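Local coordinates for protein periphilin-1 (PDB 6SWG) that serves as a subunit of the HUSH epigenetic silencing complex, probably binding its partner TASOR through a C-terminal helical hairpin, at residues Glu36-Tyr39 / Arg40-Glu44. Numbering follows the deposited sequence.
Sequences EQVY and RQDCE
Tyr39 and Cys43 form an i to i+4 sulfur-aromatic contact on one turn of helix 23-56, the first arm of a two-helix antiparallel hairpin, and illustrate how a helix builds its buried stripe from side chains one turn apart. The sulfur lies over one face of the phenol, 3.5 Å from Cys43 SG to the centroid of the Tyr39 ring and 21° off the normal. It is displaced toward the hydroxyl-bearing end. With CG anti to the backbone N (chi1 -176°), the ring leaves the helix outward and leans toward its C-terminal end, which brings one face against Cys43 SG. Its hydroxyl is hydrogen-bonded to the carbonyl oxygen of Leu72 on helix 61-93, and the ring also packs on Ile75 and Cys79, while a chain of another protein adds apolar packing to both Tyr39 and Cys43. Beneath the pair runs the regular alpha-helical backbone, Cys43 N donating to Tyr39 O at 2.9 Å. On another side of the helix, Arg40 NE makes a salt bridge to Glu44 OE2 at 3.5 Å, again one turn apart. Val38 and Asp42 repeat the spacing more loosely, running alongside each other in a common direction, with Val38 CG1 3.8 Å from Asp42 OD2.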
# COMPACT_ATOMS: atom_id res chain seq x y z
N GLU B 36 12.34 12.50 0.99
CA GLU B 36 13.04 11.22 1.05
C GLU B 36 12.24 10.24 1.91
O GLU B 36 12.14 9.06 1.58
CB GLU B 36 14.47 11.44 1.55
CG GLU B 36 15.26 12.30 0.57
CD GLU B 36 16.73 12.57 0.96
OE1 GLU B 36 17.56 12.74 0.04
OE2 GLU B 36 17.05 12.73 2.16
N GLN B 37 11.62 10.69 2.98
CA GLN B 37 10.85 9.75 3.77
C GLN B 37 9.70 9.19 2.94
O GLN B 37 9.44 7.97 2.89
CB GLN B 37 10.32 10.43 5.03
CG GLN B 37 11.43 10.77 5.95
CD GLN B 37 10.98 11.59 7.14
OE1 GLN B 37 9.92 12.24 7.13
NE2 GLN B 37 11.82 11.61 8.18
N VAL B 38 8.99 10.08 2.26
CA VAL B 38 7.88 9.61 1.44
C VAL B 38 8.40 8.63 0.40
O VAL B 38 7.82 7.56 0.19
CB VAL B 38 7.13 10.78 0.81
CG1 VAL B 38 6.13 10.25 -0.17
CG2 VAL B 38 6.45 11.63 1.91
N TYR B 39 9.54 8.94 -0.23
CA TYR B 39 10.00 8.05 -1.28
C TYR B 39 10.36 6.70 -0.68
O TYR B 39 10.08 5.67 -1.30
CB TYR B 39 11.18 8.68 -2.03
CG TYR B 39 11.66 7.86 -3.20
CD1 TYR B 39 10.80 7.56 -4.27
CD2 TYR B 39 12.96 7.41 -3.26
CE1 TYR B 39 11.22 6.75 -5.35
CE2 TYR B 39 13.43 6.67 -4.36
CZ TYR B 39 12.54 6.37 -5.39
OH TYR B 39 13.00 5.61 -6.43
N ARG B 40 10.98 6.69 0.51
CA ARG B 40 11.42 5.43 1.09
C ARG B 40 10.22 4.56 1.38
O ARG B 40 10.23 3.36 1.11
CB ARG B 40 12.23 5.68 2.37
CG ARG B 40 12.70 4.40 3.07
CD ARG B 40 13.57 4.69 4.31
NE ARG B 40 14.55 3.62 4.50
CZ ARG B 40 15.84 3.72 4.20
NH1 ARG B 40 16.35 4.85 3.72
NH2 ARG B 40 16.63 2.68 4.40
N GLN B 41 9.19 5.17 1.94
CA GLN B 41 7.91 4.51 2.16
C GLN B 41 7.37 3.89 0.88
O GLN B 41 6.97 2.72 0.87
CB GLN B 41 6.94 5.55 2.69
CG GLN B 41 5.52 5.10 2.92
CD GLN B 41 5.36 4.34 4.21
OE1 GLN B 41 6.36 4.08 4.90
NE2 GLN B 41 4.11 4.01 4.57
N ASP B 42 7.34 4.65 -0.21
CA ASP B 42 6.82 4.11 -1.46
C ASP B 42 7.68 2.97 -1.98
O ASP B 42 7.15 1.93 -2.41
CB ASP B 42 6.70 5.20 -2.51
CG ASP B 42 5.73 6.32 -2.09
OD1 ASP B 42 4.86 6.16 -1.17
OD2 ASP B 42 5.85 7.39 -2.73
N CYS B 43 9.00 3.09 -1.89
CA CYS B 43 9.83 2.01 -2.39
C CYS B 43 9.56 0.73 -1.58
O CYS B 43 9.32 -0.35 -2.15
CB CYS B 43 11.31 2.40 -2.36
SG CYS B 43 11.79 3.67 -3.62
N GLU B 44 9.58 0.84 -0.25
CA GLU B 44 9.35 -0.34 0.58
C GLU B 44 7.97 -0.93 0.33
O GLU B 44 7.82 -2.16 0.21
CB GLU B 44 9.60 -0.01 2.05
CG GLU B 44 11.10 0.12 2.36
CD GLU B 44 11.42 0.77 3.71
OE1 GLU B 44 10.52 1.39 4.31
OE2 GLU B 44 12.58 0.69 4.18